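Local coordinates for protein 1-deoxy-D-xylulose 5-phosphate reductoisomerase (Zymomonas mobilis, PDB 1R0K) that catalyses the NADPH-dependent rearrangement and reduction of 1-deoxy-D-xylulose 5-phosphate to 2-C-methyl-D-erythritol 4-phosphate, using a divalent metal ion, at residues 209-214 / 331-336; 195-200 / 335-340. All blocks are in the same frame, centred on the assembly; numbering follows the deposited sequence.

Contact 1: residues 209-214 / 331-336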
loop_
_atom_site.group_PDB
_atom_site.type_symbol
_atom_site.label_atom_id
_atom_site.label_comp_id
_atom_site.label_asym_id
_atom_site.label_seq_id
_atom_site.Cartn_x
_atom_site.Cartn_y
_atom_site.Cartn_z
ATOM N N SER B 209 -23.374 0.739 -16.838
ATOM C CA SER B 209 -22.638 1.321 -17.956
ATOM C C SER B 209 -22.839 2.832 -18.046
ATOM O O SER B 209 -21.880 3.579 -18.242
ATOM C CB SER B 209 -23.068 0.673 -19.272
ATOM O OG SER B 209 -22.711 -0.700 -19.296
ATOM N N ILE B 210 -24.081 3.286 -17.902
ATOM C CA ILE B 210 -24.357 4.716 -17.990
ATOM C C ILE B 210 -23.689 5.494 -16.856
ATOM O O ILE B 210 -23.099 6.553 -17.089
ATOM C CB ILE B 210 -25.880 4.998 -17.997
ATOM C CG1 ILE B 210 -26.540 4.237 -19.151
ATOM C CG2 ILE B 210 -26.136 6.488 -18.148
ATOM C CD1 ILE B 210 -25.952 4.544 -20.522
ATOM N N ASP B 211 -23.772 4.968 -15.635
ATOM C CA ASP B 211 -23.163 5.626 -14.485
ATOM C C ASP B 211 -21.653 5.754 -14.670
ATOM O O ASP B 211 -21.030 6.706 -14.188
ATOM C CB ASP B 211 -23.463 4.855 -13.194
ATOM C CG ASP B 211 -24.897 5.030 -12.729
ATOM O OD1 ASP B 211 -25.564 5.992 -13.175
ATOM O OD2 ASP B 211 -25.354 4.211 -11.902
ATOM N N SER B 212 -21.071 4.785 -15.364
ATOM C CA SER B 212 -19.641 4.810 -15.636
ATOM C C SER B 212 -19.364 5.918 -16.660
ATOM O O SER B 212 -18.403 6.671 -16.538
ATOM C CB SER B 212 -19.197 3.456 -16.194
ATOM O OG SER B 212 -17.862 3.502 -16.665
ATOM N N ALA B 213 -20.236 6.019 -17.656
ATOM C CA ALA B 213 -20.096 7.011 -18.714
ATOM C C ALA B 213 -20.236 8.444 -18.207
ATOM O O ALA B 213 -19.530 9.338 -18.664
ATOM C CB ALA B 213 -21.121 6.737 -19.813
ATOM N N THR B 214 -21.140 8.664 -17.258
ATOM C CA THR B 214 -21.358 10.002 -16.713
ATOM C C THR B 214 -20.467 10.251 -15.501
ATOM O O THR B 214 -20.340 11.382 -15.031
ATOM C CB THR B 214 -22.808 10.183 -16.254
ATOM O OG1 THR B 214 -23.061 9.298 -15.159
ATOM C CG2 THR B 214 -23.781 9.872 -17.389
ATOM N N ILE B 331 -33.932 7.450 -12.204
ATOM C CA ILE B 331 -34.967 7.894 -13.128
ATOM C C ILE B 331 -34.362 8.487 -14.391
ATOM O O ILE B 331 -34.765 8.142 -15.499
ATOM C CB ILE B 331 -35.874 8.967 -12.463
ATOM C CG1 ILE B 331 -36.652 8.340 -11.309
ATOM C CG2 ILE B 331 -36.836 9.561 -13.484
ATOM C CD1 ILE B 331 -37.654 7.296 -11.757
ATOM N N ALA B 332 -33.394 9.381 -14.216
ATOM C CA ALA B 332 -32.751 10.037 -15.343
ATOM C C ALA B 332 -32.074 9.042 -16.281
ATOM O O ALA B 332 -32.221 9.136 -17.497
ATOM C CB ALA B 332 -31.741 11.063 -14.841
ATOM N N VAL B 333 -31.325 8.096 -15.717
ATOM C CA VAL B 333 -30.647 7.091 -16.532
ATOM C C VAL B 333 -31.669 6.276 -17.331
ATOM O O VAL B 333 -31.511 6.073 -18.534
ATOM C CB VAL B 333 -29.794 6.144 -15.644
ATOM C CG1 VAL B 333 -29.293 4.962 -16.452
ATOM C CG2 VAL B 333 -28.613 6.913 -15.061
ATOM N N ALA B 334 -32.725 5.823 -16.661
ATOM C CA ALA B 334 -33.767 5.045 -17.324
ATOM C C ALA B 334 -34.400 5.853 -18.455
ATOM O O ALA B 334 -34.708 5.312 -19.518
ATOM C CB ALA B 334 -34.834 4.624 -16.309
ATOM N N ALA B 335 -34.592 7.150 -18.225
ATOM C CA ALA B 335 -35.180 8.029 -19.235
ATOM C C ALA B 335 -34.256 8.105 -20.445
ATOM O O ALA B 335 -34.709 8.054 -21.587
ATOM C CB ALA B 335 -35.399 9.420 -18.658
ATOM N N PHE B 336 -32.957 8.232 -20.189
ATOM C CA PHE B 336 -31.983 8.293 -21.269
ATOM C C PHE B 336 -32.046 7.005 -22.079
ATOM O O PHE B 336 -32.156 7.040 -23.302
ATOM C CB PHE B 336 -30.565 8.482 -20.716
ATOM C CG PHE B 336 -29.487 8.337 -21.759
ATOM C CD1 PHE B 336 -29.458 9.177 -22.875
ATOM C CD2 PHE B 336 -28.519 7.348 -21.640
ATOM C CE1 PHE B 336 -28.479 9.030 -23.860
ATOM C CE2 PHE B 336 -27.533 7.190 -22.617
ATOM C CZ PHE B 336 -27.514 8.033 -23.730
#

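Contact 2: residues 195-200 / 335-340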
loop_
_atom_site.group_PDB
_atom_site.type_symbol
_atom_site.label_atom_id
_atom_site.label_comp_id
_atom_site.label_asym_id
_atom_site.label_seq_id
_atom_site.Cartn_x
_atom_site.Cartn_y
_atom_site.Cartn_z
ATOM N N ARG B 195 -24.816 3.419 -27.940
ATOM C CA ARG B 195 -23.368 3.555 -27.867
ATOM C C ARG B 195 -22.878 3.558 -26.426
ATOM O O ARG B 195 -21.884 2.904 -26.096
ATOM C CB ARG B 195 -22.910 4.845 -28.551
ATOM C CG ARG B 195 -21.493 4.744 -29.096
ATOM C CD ARG B 195 -20.510 5.710 -28.460
ATOM N NE ARG B 195 -20.649 7.072 -28.960
ATOM C CZ ARG B 195 -19.635 7.924 -29.093
ATOM N NH1 ARG B 195 -18.406 7.552 -28.772
ATOM N NH2 ARG B 195 -19.851 9.157 -29.530
ATOM N N ALA B 196 -23.591 4.288 -25.572
ATOM C CA ALA B 196 -23.229 4.425 -24.161
ATOM C C ALA B 196 -23.159 3.136 -23.348
ATOM O O ALA B 196 -22.364 3.029 -22.416
ATOM C CB ALA B 196 -24.182 5.397 -23.484
ATOM N N VAL B 197 -23.985 2.157 -23.687
ATOM C CA VAL B 197 -23.991 0.908 -22.934
ATOM C C VAL B 197 -22.953 -0.104 -23.406
ATOM O O VAL B 197 -22.745 -1.128 -22.755
ATOM C CB VAL B 197 -25.376 0.239 -22.978
ATOM C CG1 VAL B 197 -26.419 1.182 -22.397
ATOM C CG2 VAL B 197 -25.731 -0.128 -24.408
ATOM N N GLN B 198 -22.312 0.176 -24.539
ATOM C CA GLN B 198 -21.299 -0.727 -25.077
ATOM C C GLN B 198 -20.142 -0.919 -24.107
ATOM O O GLN B 198 -19.630 0.043 -23.534
ATOM C CB GLN B 198 -20.766 -0.200 -26.414
ATOM C CG GLN B 198 -21.771 -0.263 -27.553
ATOM C CD GLN B 198 -22.183 -1.686 -27.890
ATOM O OE1 GLN B 198 -21.779 -2.642 -27.221
ATOM N NE2 GLN B 198 -22.994 -1.833 -28.934
ATOM N N HIS B 199 -19.741 -2.172 -23.925
ATOM C CA HIS B 199 -18.637 -2.515 -23.037
ATOM C C HIS B 199 -17.961 -3.762 -23.594
ATOM O O HIS B 199 -18.516 -4.437 -24.457
ATOM C CB HIS B 199 -19.148 -2.790 -21.617
ATOM C CG HIS B 199 -20.186 -3.869 -21.545
ATOM N ND1 HIS B 199 -21.497 -3.669 -21.921
ATOM C CD2 HIS B 199 -20.098 -5.165 -21.163
ATOM C CE1 HIS B 199 -22.172 -4.795 -21.775
ATOM N NE2 HIS B 199 -21.346 -5.719 -21.317
ATOM N N PRO B 200 -16.747 -4.081 -23.113
ATOM C CA PRO B 200 -16.021 -5.263 -23.591
ATOM C C PRO B 200 -16.858 -6.541 -23.545
ATOM O O PRO B 200 -16.890 -7.240 -22.530
ATOM C CB PRO B 200 -14.818 -5.322 -22.656
ATOM C CG PRO B 200 -14.544 -3.881 -22.401
ATOM C CD PRO B 200 -15.927 -3.317 -22.157
ATOM N N ALA B 335 -34.592 7.150 -18.225
ATOM C CA ALA B 335 -35.180 8.029 -19.235
ATOM C C ALA B 335 -34.256 8.105 -20.445
ATOM O O ALA B 335 -34.709 8.054 -21.587
ATOM C CB ALA B 335 -35.399 9.420 -18.658
ATOM N N PHE B 336 -32.957 8.232 -20.189
ATOM C CA PHE B 336 -31.983 8.293 -21.269
ATOM C C PHE B 336 -32.046 7.005 -22.079
ATOM O O PHE B 336 -32.156 7.040 -23.302
ATOM C CB PHE B 336 -30.565 8.482 -20.716
ATOM C CG PHE B 336 -29.487 8.337 -21.759
ATOM C CD1 PHE B 336 -29.458 9.177 -22.875
ATOM C CD2 PHE B 336 -28.519 7.348 -21.640
ATOM C CE1 PHE B 336 -28.479 9.030 -23.860
ATOM C CE2 PHE B 336 -27.533 7.190 -22.617
ATOM C CZ PHE B 336 -27.514 8.033 -23.730
ATOM N N LEU B 337 -31.972 5.869 -21.391
ATOM C CA LEU B 337 -32.025 4.571 -22.053
ATOM C C LEU B 337 -33.320 4.399 -22.844
ATOM O O LEU B 337 -33.334 3.746 -23.891
ATOM C CB LEU B 337 -31.897 3.449 -21.022
ATOM C CG LEU B 337 -30.513 3.330 -20.376
ATOM C CD1 LEU B 337 -30.560 2.290 -19.274
ATOM C CD2 LEU B 337 -29.474 2.955 -21.427
ATOM N N ASP B 338 -34.401 4.994 -22.345
ATOM C CA ASP B 338 -35.704 4.913 -23.009
ATOM C C ASP B 338 -35.809 5.974 -24.109
ATOM O O ASP B 338 -36.845 6.113 -24.758
ATOM C CB ASP B 338 -36.831 5.122 -21.993
ATOM C CG ASP B 338 -38.194 4.758 -22.551
ATOM O OD1 ASP B 338 -39.196 5.363 -22.116
ATOM O OD2 ASP B 338 -38.266 3.861 -23.419
ATOM N N LYS B 339 -34.730 6.732 -24.288
ATOM C CA LYS B 339 -34.650 7.775 -25.307
ATOM C C LYS B 339 -35.619 8.938 -25.128
ATOM O O LYS B 339 -36.191 9.438 -26.098
ATOM C CB LYS B 339 -34.831 7.154 -26.696
ATOM C CG LYS B 339 -33.811 6.069 -26.994
ATOM C CD LYS B 339 -33.958 5.526 -28.396
ATOM C CE LYS B 339 -32.880 4.497 -28.695
ATOM N NZ LYS B 339 -32.978 4.017 -30.096
ATOM N N LYS B 340 -35.792 9.377 -23.884
ATOM C CA LYS B 340 -36.684 10.493 -23.596
ATOM C C LYS B 340 -35.891 11.775 -23.365
ATOM O O LYS B 340 -36.442 12.874 -23.432
ATOM C CB LYS B 340 -37.550 10.188 -22.369
ATOM C CG LYS B 340 -38.666 9.181 -22.627
ATOM C CD LYS B 340 -39.614 9.101 -21.434
ATOM C CE LYS B 340 -40.814 8.215 -21.730
ATOM N NZ LYS B 340 -41.785 8.221 -20.599
#

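Contact 1: residues 209-214 / 331-336
Ile-210 meets both Val-333 and Phe-336, about one turn apart on helix 321-337, and divides its branches between them. Its CB lies 3.7 Å from Val-333 CG1, which also touches Ile-210 CG2 at 3.9 Å; the two side chains pass in opposite senses, flank against flank. The far end of the isoleucine goes to the aromatic ring: CD1 sits 3.7 Å from Phe-336 CE2, in the ring plane, so the methyl abuts an edge and does not ride over a face. The valine is turned with CG1 anti to its backbone N (chi1 170°), which sends CG1 to Ile-210 and leaves CG2 beside Asp-211, 3.7 Å from OD1. The Asp-211 side chain crosses that of Val-333 at roughly a right angle, and its stronger partners lie beyond the two segments: OD2 forms a salt bridge with Lys-207 and OD1 a hydrogen bond with Asn-329. Replacing Ile-210 by an alanine removes CG1, CG2 and CD1, and would probably open a gap between Val-333 and the ring and leave the Phe-336 edge without this methyl neighbour. Farther out, Ile-346 of helix 345-356 touches Ile-210 and Phe-336, adding a third helix to the apolar cluster. The short helical segments cross at 103° with axes 10.7 Å apart, and the interface buries 176 Å². This is nearly perpendicular helix packing through a small apolar core, joining helix 206-214, which carries the predicted substrate-binding Ser-212, to helix 321-337 of the C-terminal helical region.

Contact 2: residues 195-200 / 335-340
The C-terminal end of helix 321-337 closes in a Schellman motif, and its last turn packs against the end of the short helix 193-196 and the loop that follows. Lys-339 leaves helical geometry with a positive phi of 64°, and two backbone bonds reach back into the last turn, from Lys-340 N to Ala-335 O (2.9 Å) and from Lys-339 N to Phe-336 O (2.8 Å). Across the interface, Ala-196 CB reaches the edge of the Phe-336 ring near its plane, 3.9 Å from CE2. Beside it, Val-197 CG1 meets Leu-337 CD2 at 3.7 Å, methyl to methyl. With CD1 anti to CA (chi2 174°), the leucine's other methyl, CD2, turns to the valine, although its CB does not point that way. On the loop side, His-199 ND1 donates to Val-197 O over 3.0 Å with a nearly straight N-H...O angle of 174°, the acceptor lying in the imidazole plane. This bond, with NE2 held by Ser-203 N, is likely to fix the rotation of the imidazole of His-199, a residue predicted to bind substrate. Polar linkage comes from alongside, where Lys-339 NZ forms a salt bridge with Glu-194. The cross-segment touch, burying 107 Å², is purely van der Waals, giving close packing but no directional hold.

How the contacts relate
Both contacts draw on the end of helix 321-337 and share Phe-336, whose CE2 atom is approached by a methyl in each. Their centres lie 7 Å apart, and the contacts also touch directly: Ile-210 CD1 is 3.6 Å from Ala-196 CB, and Ile-210 CG1 is 3.9 Å from Leu-337 CD2. The two therefore form one continuous apolar patch in which helices 193-196 and 206-214, consecutive in the chain, rest on the same helix end. Predicted binding residues flank this patch: His-199 (substrate), within segment 195-200, and Gly-205 (NADPH) in the connection between the helices, and Ser-212 (substrate) on helix 206-214, its side chain about 9 Å from that of Ala-196 and not touching segment 331-336.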